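Local coordinates for acyl-CoA dehydrogenase (Bacillus anthracis, PDB 3OWA), which probably catalyses the flavin-dependent α,β-dehydrogenation of acyl-CoA thioesters, with bound FAD taking up the electrons, at residues A[532-537]-A[576-581]; A[525-530]-A[583-588]; A[334-339]-A[348-353]; A[127-132]-A[262-267]; A[46-51]-A[103-108]. All blocks are in the same frame, centred on the assembly; numbering follows the deposited sequence.

Interaction 1: A[532-537]-A[576-581]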
# COMPACT_ATOMS: atom_id res chain seq x y z
N THR A 532 22.43 4.30 5.39
CA THR A 532 23.13 3.27 4.62
C THR A 532 23.19 1.92 5.32
O THR A 532 22.88 0.89 4.70
CB THR A 532 24.54 3.75 4.21
OG1 THR A 532 24.38 4.94 3.42
CG2 THR A 532 25.26 2.71 3.36
N GLU A 533 23.56 1.91 6.61
CA GLU A 533 23.61 0.68 7.41
C GLU A 533 22.26 -0.02 7.48
O GLU A 533 22.13 -1.23 7.27
CB GLU A 533 24.10 0.99 8.82
CG GLU A 533 25.60 1.26 8.87
CD GLU A 533 26.06 1.86 10.18
OE1 GLU A 533 25.23 2.42 10.94
OE2 GLU A 533 27.28 1.76 10.45
N VAL A 534 21.24 0.79 7.77
CA VAL A 534 19.90 0.32 8.00
C VAL A 534 19.28 -0.16 6.67
O VAL A 534 18.72 -1.25 6.62
CB VAL A 534 19.08 1.48 8.66
CG1 VAL A 534 17.62 1.38 8.35
CG2 VAL A 534 19.35 1.51 10.20
N PHE A 535 19.42 0.63 5.61
CA PHE A 535 18.82 0.24 4.33
C PHE A 535 19.50 -1.03 3.78
O PHE A 535 18.83 -1.96 3.31
CB PHE A 535 18.89 1.37 3.27
CG PHE A 535 18.42 0.94 1.91
CD1 PHE A 535 17.07 0.89 1.63
CD2 PHE A 535 19.32 0.50 0.94
CE1 PHE A 535 16.61 0.45 0.38
CE2 PHE A 535 18.89 0.05 -0.30
CZ PHE A 535 17.52 0.05 -0.60
N CYS A 536 20.83 -1.05 3.84
CA CYS A 536 21.59 -2.19 3.33
C CYS A 536 21.24 -3.50 4.01
O CYS A 536 21.01 -4.51 3.33
CB CYS A 536 23.09 -1.93 3.41
SG CYS A 536 23.61 -0.93 2.02
N GLN A 537 21.15 -3.47 5.33
CA GLN A 537 20.79 -4.66 6.07
C GLN A 537 19.46 -5.22 5.59
O GLN A 537 19.35 -6.43 5.29
CB GLN A 537 20.75 -4.37 7.57
CG GLN A 537 20.33 -5.57 8.36
CD GLN A 537 21.00 -5.66 9.71
OE1 GLN A 537 22.23 -5.74 9.81
NE2 GLN A 537 20.20 -5.66 10.77
N LEU A 576 23.57 -6.20 12.18
CA LEU A 576 23.53 -5.03 13.05
C LEU A 576 22.24 -4.98 13.82
O LEU A 576 21.25 -5.58 13.41
CB LEU A 576 23.61 -3.75 12.22
CG LEU A 576 24.77 -3.60 11.24
CD1 LEU A 576 24.49 -2.40 10.34
CD2 LEU A 576 26.11 -3.45 12.00
N ASN A 577 22.26 -4.24 14.92
CA ASN A 577 21.06 -3.88 15.67
C ASN A 577 20.53 -2.53 15.15
O ASN A 577 21.09 -1.48 15.44
CB ASN A 577 21.38 -3.80 17.18
CG ASN A 577 20.19 -3.39 18.02
OD1 ASN A 577 19.04 -3.40 17.55
ND2 ASN A 577 20.46 -3.02 19.27
N VAL A 578 19.45 -2.59 14.36
CA VAL A 578 19.02 -1.38 13.65
C VAL A 578 18.07 -0.52 14.49
O VAL A 578 17.81 0.65 14.16
CB VAL A 578 18.37 -1.70 12.27
CG1 VAL A 578 19.41 -2.33 11.33
CG2 VAL A 578 17.15 -2.58 12.43
N ILE A 579 17.58 -1.10 15.59
CA ILE A 579 16.55 -0.45 16.37
C ILE A 579 17.06 0.88 16.94
O ILE A 579 16.42 1.93 16.69
CB ILE A 579 15.83 -1.41 17.37
CG1 ILE A 579 14.94 -2.40 16.59
CG2 ILE A 579 14.98 -0.64 18.35
CD1 ILE A 579 14.37 -3.55 17.44
N PRO A 580 18.23 0.89 17.63
CA PRO A 580 18.76 2.18 18.09
C PRO A 580 19.21 3.11 16.94
O PRO A 580 19.20 4.34 17.10
CB PRO A 580 19.98 1.79 18.97
CG PRO A 580 19.78 0.36 19.32
CD PRO A 580 19.00 -0.25 18.17
N LYS A 581 19.65 2.53 15.83
CA LYS A 581 20.01 3.33 14.67
C LYS A 581 18.81 4.07 14.08
O LYS A 581 18.93 5.23 13.66
CB LYS A 581 20.70 2.46 13.62
CG LYS A 581 22.02 1.86 14.13
CD LYS A 581 22.78 1.10 13.06
CE LYS A 581 24.20 0.70 13.54
NZ LYS A 581 25.03 1.91 13.91
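The flat amide of Gln537 meets the backbone of Leu576 within its own plane, bonding through both of its polar atoms, while Val578 CG1 lies over one face of it, 3.5 Å from Gln537 NE2. This is a side-chain amide imitating a peptide group, at the place where the chain enters helix 578-592 beside helix 526-554 in the helical C-terminal part of the acyl-CoA dehydrogenase fold. Leu576 N donates to a lone pair of Gln537 OE1 at 2.8 Å. Gln537 NE2 donates to Leu576 O at 2.8 Å in a nearly straight hydrogen bond (172°), though NE2 stands tilted from the Leu576 carbonyl plane. Two bonds of opposite sense fix the amide's rotation, which suits glutamine because it both donates and accepts. The carboxylate of Glu533 is used differently, since its salt bridge from Lys581 comes in above the plane, 37° out of it. Beside these polar groups Val534 CG2 packs on Val578 CB at 3.9 Å and on Lys581 CB, while the Leu576 side chain crosses that of Glu533 at about a right angle, CD1 against CB. Val578 also packs on Glu549 of the second subunit. The lysine chain runs extended until its last torsion (chi4 -60°), which places Lys581 NZ 3.0 Å from Glu533 OE1.

Interaction 2: A[525-530]-A[583-588]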
# COMPACT_ATOMS: atom_id res chain seq x y z
N ASN A 525 28.84 13.35 8.27
CA ASN A 525 28.03 12.45 7.45
C ASN A 525 27.41 11.27 8.20
O ASN A 525 27.12 10.22 7.61
CB ASN A 525 28.81 12.00 6.22
CG ASN A 525 29.02 13.14 5.24
OD1 ASN A 525 28.06 13.69 4.68
ND2 ASN A 525 30.29 13.54 5.04
N LYS A 526 27.15 11.49 9.49
CA LYS A 526 26.59 10.51 10.38
C LYS A 526 25.21 9.99 9.92
O LYS A 526 24.95 8.78 9.93
CB LYS A 526 26.48 11.11 11.79
CG LYS A 526 25.93 10.14 12.85
CD LYS A 526 26.23 10.62 14.27
CE LYS A 526 26.68 9.45 15.16
NZ LYS A 526 27.16 9.92 16.51
N GLN A 527 24.34 10.91 9.52
CA GLN A 527 22.99 10.57 9.03
C GLN A 527 23.07 9.68 7.77
O GLN A 527 22.39 8.68 7.68
CB GLN A 527 22.19 11.85 8.79
CG GLN A 527 20.69 11.67 8.54
CD GLN A 527 19.88 11.37 9.81
OE1 GLN A 527 20.44 11.05 10.88
NE2 GLN A 527 18.55 11.47 9.70
N LYS A 528 23.93 10.02 6.82
CA LYS A 528 24.08 9.14 5.66
C LYS A 528 24.56 7.74 6.03
O LYS A 528 24.10 6.77 5.44
CB LYS A 528 25.04 9.73 4.64
CG LYS A 528 24.55 11.00 4.00
CD LYS A 528 25.60 11.55 3.06
CE LYS A 528 25.22 12.95 2.72
NZ LYS A 528 26.37 13.74 2.33
N VAL A 529 25.51 7.65 6.97
CA VAL A 529 26.04 6.35 7.37
C VAL A 529 24.92 5.50 7.94
O VAL A 529 24.80 4.32 7.60
CB VAL A 529 27.20 6.48 8.39
CG1 VAL A 529 27.48 5.14 9.11
CG2 VAL A 529 28.46 6.98 7.71
N LEU A 530 24.11 6.11 8.80
CA LEU A 530 22.96 5.47 9.43
C LEU A 530 21.92 4.98 8.41
O LEU A 530 21.52 3.82 8.48
CB LEU A 530 22.33 6.43 10.45
CG LEU A 530 23.14 6.61 11.77
CD1 LEU A 530 22.48 7.67 12.62
CD2 LEU A 530 23.33 5.31 12.55
N ARG A 583 16.20 4.96 15.75
CA ARG A 583 15.86 6.01 16.72
C ARG A 583 16.78 7.19 16.53
O ARG A 583 16.37 8.34 16.68
CB ARG A 583 15.95 5.51 18.16
CG ARG A 583 14.92 4.42 18.48
CD ARG A 583 15.06 3.97 19.93
NE ARG A 583 13.99 3.06 20.34
CZ ARG A 583 13.75 2.77 21.62
NH1 ARG A 583 14.48 3.36 22.57
NH2 ARG A 583 12.77 1.94 21.96
N GLU A 584 18.04 6.91 16.23
CA GLU A 584 18.99 7.99 15.96
C GLU A 584 18.64 8.73 14.65
O GLU A 584 18.64 9.96 14.62
CB GLU A 584 20.40 7.42 15.90
CG GLU A 584 21.47 8.48 16.03
CD GLU A 584 22.88 7.92 16.26
OE1 GLU A 584 23.02 6.71 16.57
OE2 GLU A 584 23.84 8.70 16.11
N ILE A 585 18.34 7.98 13.59
CA ILE A 585 17.89 8.61 12.33
C ILE A 585 16.71 9.56 12.63
O ILE A 585 16.70 10.72 12.22
CB ILE A 585 17.46 7.55 11.27
CG1 ILE A 585 18.69 6.82 10.72
CG2 ILE A 585 16.62 8.20 10.15
CD1 ILE A 585 18.42 5.42 10.10
N ALA A 586 15.71 9.04 13.35
CA ALA A 586 14.47 9.77 13.60
C ALA A 586 14.70 11.04 14.41
O ALA A 586 14.08 12.07 14.14
CB ALA A 586 13.48 8.90 14.31
N ALA A 587 15.60 10.97 15.38
CA ALA A 587 15.90 12.12 16.20
C ALA A 587 16.26 13.30 15.31
O ALA A 587 15.76 14.40 15.51
CB ALA A 587 17.06 11.81 17.22
N LYS A 588 17.13 13.09 14.32
CA LYS A 588 17.58 14.19 13.46
C LYS A 588 16.49 14.68 12.47
O LYS A 588 16.36 15.88 12.18
CB LYS A 588 18.82 13.79 12.69
CG LYS A 588 19.46 14.99 11.98
CD LYS A 588 20.78 14.67 11.39
CE LYS A 588 21.56 15.95 11.11
NZ LYS A 588 22.89 15.59 10.55
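Gln527 NE2 reaches the backbone of the facing helix, donating to Ile585 O at 3.2 Å in an almost straight hydrogen bond (176°). The acceptor lies in the amide plane of the glutamine. The same NE2 also bonds Tyr531 OH, its stronger partner, one turn along its own helix. CG of Gln527 leaves anti to the backbone N, and the bend that follows (chi2 76°) turns the amide toward the Ile585 carbonyl. The chain of Lys588 slides past the glutamine in the opposite direction, its CD 3.7 Å from Gln527 OE1, so its aliphatic stem lies alongside the amide. Beside this bond lies an apolar patch: Leu530 CB rests on Ile585 CG1 at 3.7 Å, and Leu530 CD1 lies 3.6 Å from Glu584 CG, the two side chains crossing at about a right angle. At the exposed margin Lys526 NZ and Glu584 OE2 form a salt bridge at 3.6 Å. The lysine's CE is still nearer to that oxygen. These residues belong to an obliquely crossed helix pair running nearer antiparallel than parallel in the C-terminal helical region, whose local axes approach to 9.9 Å at 138°. Farther out, Ile585 also packs on Ala312 of helix 305-336. Lys528 NZ bonds Asn525 OD1 at the start of helix 526-554, and Arg583, on the other helix, forms a salt bridge with Glu491 of the second subunit.

Interaction 3: A[334-339]-A[348-353]; sequences SRMSTL and KAVAAS
Leu339 straddles Ala349 CB with both methyls, its CD1 at 3.5 Å from that carbon, tighter than usual van der Waals contact. Alanine's single methyl suits this close approach to the helix backbone. Met336, built as selenomethionine, comes at Val350 obliquely: its three torsions (about -70° each) curl the chain, so that SE lies 3.5 Å from Val350 CG1 while CE continues past the valine's methyls. One turn on, Ser353 adjoins both, with OG near Leu339 CD1. Its CB faces Arg335 CB at 3.9 Å, and its hydroxyl turns back to donate to Ala349 O at 2.9 Å, which satisfies the hydroxyl. Ser353 N also bonds to Ala349 O, from the opposite face of the carbonyl plane. Ser353 O, covered by the Arg335 side chain, has no partner in the model. Leu339 is brought round by a type I beta turn from Met336 to Leu339, closed by Leu339 N to Met336 O at 3.0 Å. The chain leaves helix 305-336, passes through helix 341-346, where Val344 touches Leu339, and returns on helix 348-355. Helix 124-129 also packs on helix 348-355: Val350, shared with Met336, meets Leu128, and Ala351 meets Phe129.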
# COMPACT_ATOMS: atom_id res chain seq x y z
N SER A 334 27.07 12.43 -18.03
CA SER A 334 28.46 12.17 -18.39
C SER A 334 28.57 11.52 -19.77
O SER A 334 29.63 11.54 -20.39
CB SER A 334 29.20 11.40 -17.30
OG SER A 334 28.83 10.04 -17.32
N ARG A 335 27.48 10.95 -20.26
CA ARG A 335 27.44 10.43 -21.62
C ARG A 335 27.23 11.60 -22.59
O ARG A 335 27.77 11.60 -23.71
CB ARG A 335 26.34 9.39 -21.76
CG ARG A 335 26.66 8.28 -22.72
CD ARG A 335 27.69 7.33 -22.13
NE ARG A 335 27.65 6.01 -22.75
CZ ARG A 335 28.43 4.99 -22.40
NH1 ARG A 335 29.34 5.13 -21.44
NH2 ARG A 335 28.33 3.82 -23.03
N MSE A 336 26.43 12.58 -22.14
CA MSE A 336 26.19 13.84 -22.84
C MSE A 336 27.46 14.67 -23.03
O MSE A 336 27.60 15.37 -24.04
CB MSE A 336 25.18 14.70 -22.06
CG MSE A 336 23.74 14.20 -22.06
SE MSE A 336 22.90 14.35 -23.76
CE MSE A 336 22.81 16.29 -23.84
N SER A 337 28.37 14.60 -22.05
CA SER A 337 29.66 15.31 -22.08
C SER A 337 30.48 15.04 -23.34
O SER A 337 31.22 15.91 -23.80
CB SER A 337 30.51 14.93 -20.86
OG SER A 337 30.10 15.65 -19.71
N THR A 338 30.35 13.83 -23.88
CA THR A 338 31.09 13.40 -25.07
C THR A 338 30.64 14.13 -26.33
O THR A 338 31.42 14.30 -27.27
CB THR A 338 30.90 11.89 -25.28
OG1 THR A 338 31.25 11.21 -24.08
CG2 THR A 338 31.77 11.37 -26.42
N LEU A 339 29.40 14.59 -26.32
CA LEU A 339 28.75 15.08 -27.52
C LEU A 339 29.10 16.52 -27.94
O LEU A 339 29.04 17.46 -27.13
CB LEU A 339 27.22 14.88 -27.41
CG LEU A 339 26.64 13.48 -27.13
CD1 LEU A 339 25.13 13.54 -27.24
CD2 LEU A 339 27.20 12.39 -28.05
N LYS A 348 19.43 12.64 -31.91
CA LYS A 348 19.63 11.20 -31.95
C LYS A 348 20.67 10.74 -30.92
O LYS A 348 20.46 9.73 -30.22
CB LYS A 348 20.04 10.76 -33.36
CG LYS A 348 19.77 9.31 -33.65
CD LYS A 348 20.40 8.91 -34.98
CE LYS A 348 20.61 7.40 -35.02
NZ LYS A 348 21.71 6.98 -34.10
N ALA A 349 21.77 11.48 -30.79
CA ALA A 349 22.80 11.13 -29.82
C ALA A 349 22.38 11.37 -28.36
O ALA A 349 22.83 10.65 -27.48
CB ALA A 349 24.13 11.84 -30.13
N VAL A 350 21.53 12.38 -28.11
CA VAL A 350 20.96 12.61 -26.77
C VAL A 350 20.12 11.39 -26.38
O VAL A 350 20.30 10.82 -25.31
CB VAL A 350 20.11 13.92 -26.68
CG1 VAL A 350 19.73 14.23 -25.22
CG2 VAL A 350 20.83 15.12 -27.31
N ALA A 351 19.23 10.96 -27.28
CA ALA A 351 18.40 9.77 -27.04
C ALA A 351 19.24 8.51 -26.72
O ALA A 351 18.93 7.80 -25.76
CB ALA A 351 17.45 9.53 -28.23
N ALA A 352 20.30 8.26 -27.50
CA ALA A 352 21.19 7.12 -27.25
C ALA A 352 21.97 7.27 -25.93
O ALA A 352 22.26 6.28 -25.29
CB ALA A 352 22.15 6.92 -28.41
N SER A 353 22.26 8.50 -25.52
CA SER A 353 22.99 8.75 -24.26
C SER A 353 22.19 8.31 -23.04
O SER A 353 22.77 8.01 -22.00
CB SER A 353 23.34 10.23 -24.09
OG SER A 353 24.33 10.66 -25.02

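Interaction 4: A[127-132]-A[262-267]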
# COMPACT_ATOMS: atom_id res chain seq x y z
N VAL A 127 11.97 17.29 -29.89
CA VAL A 127 13.36 17.57 -29.55
C VAL A 127 14.32 16.48 -30.06
O VAL A 127 15.35 16.79 -30.67
CB VAL A 127 13.57 17.79 -28.01
CG1 VAL A 127 15.07 17.98 -27.68
CG2 VAL A 127 12.74 18.99 -27.49
N LEU A 128 13.98 15.23 -29.82
CA LEU A 128 14.89 14.13 -30.09
C LEU A 128 14.76 13.56 -31.49
O LEU A 128 15.75 13.08 -32.04
CB LEU A 128 14.71 13.01 -29.06
CG LEU A 128 14.96 13.45 -27.61
CD1 LEU A 128 14.77 12.29 -26.67
CD2 LEU A 128 16.35 14.02 -27.43
N PHE A 129 13.55 13.58 -32.06
CA PHE A 129 13.32 12.92 -33.34
C PHE A 129 12.73 13.80 -34.41
O PHE A 129 12.47 13.33 -35.50
CB PHE A 129 12.48 11.66 -33.13
CG PHE A 129 13.12 10.68 -32.19
CD1 PHE A 129 14.22 9.92 -32.60
CD2 PHE A 129 12.66 10.55 -30.88
CE1 PHE A 129 14.83 9.02 -31.75
CE2 PHE A 129 13.27 9.65 -30.02
CZ PHE A 129 14.36 8.89 -30.45
N GLY A 130 12.51 15.08 -34.11
CA GLY A 130 11.98 15.99 -35.14
C GLY A 130 13.05 16.33 -36.18
O GLY A 130 14.24 16.36 -35.85
N ASN A 131 12.64 16.57 -37.43
CA ASN A 131 13.56 17.09 -38.42
C ASN A 131 13.68 18.59 -38.21
O ASN A 131 12.93 19.16 -37.40
CB ASN A 131 13.13 16.77 -39.86
CG ASN A 131 11.80 17.38 -40.24
OD1 ASN A 131 11.48 18.52 -39.88
ND2 ASN A 131 11.02 16.65 -40.99
N GLU A 132 14.60 19.22 -38.94
CA GLU A 132 14.94 20.61 -38.72
C GLU A 132 13.72 21.50 -38.81
O GLU A 132 13.55 22.42 -38.01
CB GLU A 132 15.99 21.07 -39.75
CG GLU A 132 16.52 22.49 -39.54
CD GLU A 132 17.30 22.66 -38.21
OE1 GLU A 132 17.64 21.65 -37.55
OE2 GLU A 132 17.59 23.82 -37.85
N PHE A 262 10.05 3.70 -27.49
CA PHE A 262 10.96 3.05 -26.58
C PHE A 262 11.93 4.07 -25.96
O PHE A 262 12.21 4.02 -24.75
CB PHE A 262 11.72 1.88 -27.25
CG PHE A 262 13.10 1.62 -26.64
CD1 PHE A 262 13.25 0.83 -25.48
CD2 PHE A 262 14.27 2.18 -27.22
CE1 PHE A 262 14.54 0.59 -24.90
CE2 PHE A 262 15.55 1.95 -26.66
CZ PHE A 262 15.67 1.16 -25.49
N ASN A 263 12.43 4.99 -26.78
CA ASN A 263 13.36 5.98 -26.28
C ASN A 263 12.70 6.96 -25.33
O ASN A 263 13.29 7.31 -24.30
CB ASN A 263 14.03 6.73 -27.41
CG ASN A 263 15.28 6.04 -27.89
OD1 ASN A 263 16.35 6.14 -27.27
ND2 ASN A 263 15.15 5.33 -28.99
N ILE A 264 11.49 7.40 -25.67
CA ILE A 264 10.73 8.32 -24.82
C ILE A 264 10.41 7.69 -23.43
O ILE A 264 10.47 8.35 -22.37
CB ILE A 264 9.45 8.78 -25.55
CG1 ILE A 264 9.82 9.58 -26.83
CG2 ILE A 264 8.50 9.58 -24.62
CD1 ILE A 264 10.82 10.79 -26.61
N LEU A 265 10.09 6.40 -23.46
CA LEU A 265 9.77 5.63 -22.27
C LEU A 265 10.89 5.68 -21.24
O LEU A 265 10.62 5.86 -20.05
CB LEU A 265 9.56 4.19 -22.68
CG LEU A 265 8.42 3.36 -22.11
CD1 LEU A 265 8.87 1.89 -22.21
CD2 LEU A 265 8.01 3.73 -20.67
N ASN A 266 12.14 5.56 -21.70
CA ASN A 266 13.30 5.59 -20.79
C ASN A 266 13.36 6.89 -20.04
O ASN A 266 13.69 6.91 -18.87
CB ASN A 266 14.64 5.43 -21.52
CG ASN A 266 14.79 4.10 -22.20
OD1 ASN A 266 15.34 4.02 -23.32
ND2 ASN A 266 14.31 3.05 -21.56
N ILE A 267 13.10 7.98 -20.74
CA ILE A 267 13.18 9.31 -20.16
C ILE A 267 12.03 9.48 -19.18
O ILE A 267 12.23 9.93 -18.05
CB ILE A 267 13.16 10.40 -21.26
CG1 ILE A 267 14.46 10.33 -22.09
CG2 ILE A 267 12.98 11.78 -20.61
CD1 ILE A 267 14.42 11.07 -23.42
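Leu128 and Ile267 reach toward each other tip to tip, their CD1 methyls only 3.5 Å apart, closer than carbon atoms usually sit. Each is a branched bump whose end methyl projects from its helix, CG of the leucine and CG1 of the isoleucine both lying anti to the carbonyl carbon. Next to this meeting point, Ile264 fills the notch between Leu128 and Phe129. Its CB leaves alongside the interface, and the folded chain (chi1 -63°, chi2 -53°) brings CD1 in to 4.2 Å from Leu128 CD1 and 4.4 Å from Phe129 CE2. Leu124 and Pro125, earlier on the leucine's own helix, add to the wall around Ile264. The second bump is the Phe129 ring, which comes in by its edge: CZ meets Asn263 CB at 3.7 Å, and the ring plane stands 56° from the asparagine amide. Asn263 suits this place because its CB offers carbon to the ring while its ND2 is hydrogen-bonded to Ile259 O in its own helix. Ala351 of helix 348-355, small enough to fit, lies against both Phe129 and Asn263. Helix 124-129 thereby packs on helix 257-293, joining the N-terminal helical domain of the acyl-CoA dehydrogenase fold to the C-terminal one. FAD lies about 9 Å from the side chain of Ile264. No hydrogen bond crosses between the segments, so this interdomain contact rests on complementary hydrocarbon shapes and on the burial of apolar surface.

Interaction 5: A[46-51]-A[103-108]; sequences DFIVNE and EKFSRA
Ile48 makes a CH-pi contact with Phe105: its CD1 methyl stands 3.5 Å from the ring centroid and only 9° off the normal, almost directly above the centre of one face. The second torsion of the isoleucine (chi2 75°) helps carry CD1 to that spot, and the methyl lies at nearly equal distances from all six ring carbons. Isoleucine suits the position because its two branches can serve two neighbours. Ordinary apolar packing comes next. The other branch, CG2, lies 3.8 Å from Arg107 CG and 4.1 Å from Ala108 CB, the alanine being small enough for the two segments to come close. Phe47 CE1 meets Phe105 CZ obliquely at 3.9 Å. A flat-group contact closes the outer margin, where Val49 CG2 sits over one face of the Arg107 guanidinium, 3.5 Å from NH1. The arginine arrives there by leaving anti to its backbone N and turning sharply at the next bond (chi2 90°), its stem sliding past Ile48. No polar bond crosses between the two segments; within one, Ser106 OG donates to Glu103 O at 2.6 Å near the end of helix 95-105, where the chain tightens into a 3-10 turn. In the N-terminal helical domain this contact joins helix 35-52 to helix 95-105, and Glu103 reaches on to Lys281 of helix 257-293, while the Phe105 ring stacks with His115. Since dispersion and CH-pi attraction carry the interface, the contact depends on the fit of methyls against flat groups and on apolar burial.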
# COMPACT_ATOMS: atom_id res chain seq x y z
N ASP A 46 10.16 28.25 -5.38
CA ASP A 46 9.47 29.51 -5.12
C ASP A 46 8.26 29.70 -6.03
O ASP A 46 7.18 30.10 -5.58
CB ASP A 46 10.41 30.67 -5.34
CG ASP A 46 11.49 30.78 -4.25
OD1 ASP A 46 11.34 30.16 -3.16
OD2 ASP A 46 12.48 31.50 -4.48
N PHE A 47 8.43 29.42 -7.32
CA PHE A 47 7.30 29.42 -8.25
C PHE A 47 6.16 28.52 -7.72
O PHE A 47 5.05 29.00 -7.55
CB PHE A 47 7.71 28.98 -9.67
CG PHE A 47 6.53 28.79 -10.59
CD1 PHE A 47 6.14 27.52 -10.98
CD2 PHE A 47 5.77 29.88 -11.01
CE1 PHE A 47 5.02 27.34 -11.82
CE2 PHE A 47 4.65 29.71 -11.87
CZ PHE A 47 4.29 28.44 -12.26
N ILE A 48 6.46 27.26 -7.44
CA ILE A 48 5.45 26.29 -6.97
C ILE A 48 4.76 26.75 -5.66
O ILE A 48 3.52 26.82 -5.58
CB ILE A 48 6.01 24.83 -6.89
CG1 ILE A 48 5.86 24.12 -8.24
CG2 ILE A 48 5.14 23.98 -5.98
CD1 ILE A 48 6.81 24.54 -9.28
N VAL A 49 5.55 27.17 -4.68
CA VAL A 49 5.03 27.55 -3.38
C VAL A 49 4.27 28.89 -3.45
O VAL A 49 3.17 29.01 -2.92
CB VAL A 49 6.19 27.61 -2.32
CG1 VAL A 49 5.75 28.32 -1.04
CG2 VAL A 49 6.70 26.23 -1.98
N ASN A 50 4.89 29.91 -4.04
CA ASN A 50 4.27 31.21 -4.16
C ASN A 50 3.10 31.28 -5.16
O ASN A 50 2.11 31.93 -4.86
CB ASN A 50 5.31 32.29 -4.47
CG ASN A 50 6.35 32.42 -3.38
OD1 ASN A 50 6.10 32.06 -2.23
ND2 ASN A 50 7.52 32.97 -3.71
N GLU A 51 3.19 30.64 -6.32
CA GLU A 51 2.18 30.84 -7.39
C GLU A 51 1.20 29.70 -7.55
O GLU A 51 0.02 29.91 -7.77
CB GLU A 51 2.85 31.12 -8.74
CG GLU A 51 3.95 32.20 -8.67
CD GLU A 51 3.37 33.57 -8.39
OE1 GLU A 51 2.45 33.98 -9.13
OE2 GLU A 51 3.84 34.27 -7.46
N GLU A 103 11.78 17.42 -9.68
CA GLU A 103 11.76 17.11 -8.28
C GLU A 103 10.94 18.16 -7.52
O GLU A 103 10.11 17.82 -6.68
CB GLU A 103 13.18 16.98 -7.67
CG GLU A 103 13.15 16.32 -6.29
CD GLU A 103 14.45 16.43 -5.49
OE1 GLU A 103 14.34 16.69 -4.27
OE2 GLU A 103 15.56 16.26 -6.06
N LYS A 104 11.17 19.42 -7.81
CA LYS A 104 10.45 20.50 -7.12
C LYS A 104 9.00 20.63 -7.57
O LYS A 104 8.12 20.97 -6.74
CB LYS A 104 11.18 21.82 -7.31
CG LYS A 104 12.61 21.80 -6.75
CD LYS A 104 12.55 21.54 -5.27
CE LYS A 104 13.88 21.73 -4.59
NZ LYS A 104 13.79 21.02 -3.28
N PHE A 105 8.72 20.33 -8.85
CA PHE A 105 7.31 20.31 -9.32
C PHE A 105 6.41 19.31 -8.58
O PHE A 105 5.18 19.51 -8.44
CB PHE A 105 7.21 20.12 -10.85
CG PHE A 105 6.93 21.39 -11.59
CD1 PHE A 105 5.63 21.75 -11.92
CD2 PHE A 105 7.98 22.25 -11.94
CE1 PHE A 105 5.39 22.99 -12.58
CE2 PHE A 105 7.73 23.47 -12.59
CZ PHE A 105 6.43 23.82 -12.91
N SER A 106 6.99 18.19 -8.13
CA SER A 106 6.22 17.19 -7.34
C SER A 106 5.43 17.77 -6.14
O SER A 106 4.40 17.24 -5.75
CB SER A 106 7.12 16.04 -6.90
OG SER A 106 7.95 16.53 -5.86
N ARG A 107 5.89 18.89 -5.59
CA ARG A 107 5.16 19.56 -4.52
C ARG A 107 3.70 19.90 -4.94
O ARG A 107 2.80 19.95 -4.09
CB ARG A 107 5.96 20.80 -4.06
CG ARG A 107 5.31 21.65 -2.99
CD ARG A 107 5.68 21.20 -1.56
NE ARG A 107 5.05 22.11 -0.59
CZ ARG A 107 5.69 23.08 0.05
NH1 ARG A 107 7.00 23.24 -0.12
NH2 ARG A 107 5.03 23.88 0.88
N ALA A 108 3.45 20.06 -6.25
CA ALA A 108 2.19 20.57 -6.70
C ALA A 108 1.25 19.46 -7.13
O ALA A 108 0.37 19.69 -7.96
CB ALA A 108 2.42 21.54 -7.87

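Overall arrangement
Along the chain, interaction 5 closes first, then interaction 4 and interaction 3, and last interaction 2, within whose loop interaction 1 is nested. Interactions 1 and 2 share helices 526-554 and 578-592; their centres are 10 Å apart and they touch, so that the last helix packs on helix 526-554 in one continuous seam beside the second subunit. Interactions 3 and 4 form another pair, centres 13 Å apart, where helix 348-355 meets helix 124-129. Interaction 3 is local in sequence, whereas interaction 4 joins the N- and C-terminal domains, on the opposite side of the chain's centre from interactions 1 and 2. Interaction 5, inside the N-terminal domain, is centred about 27 Å from the centres of interactions 2 and 4.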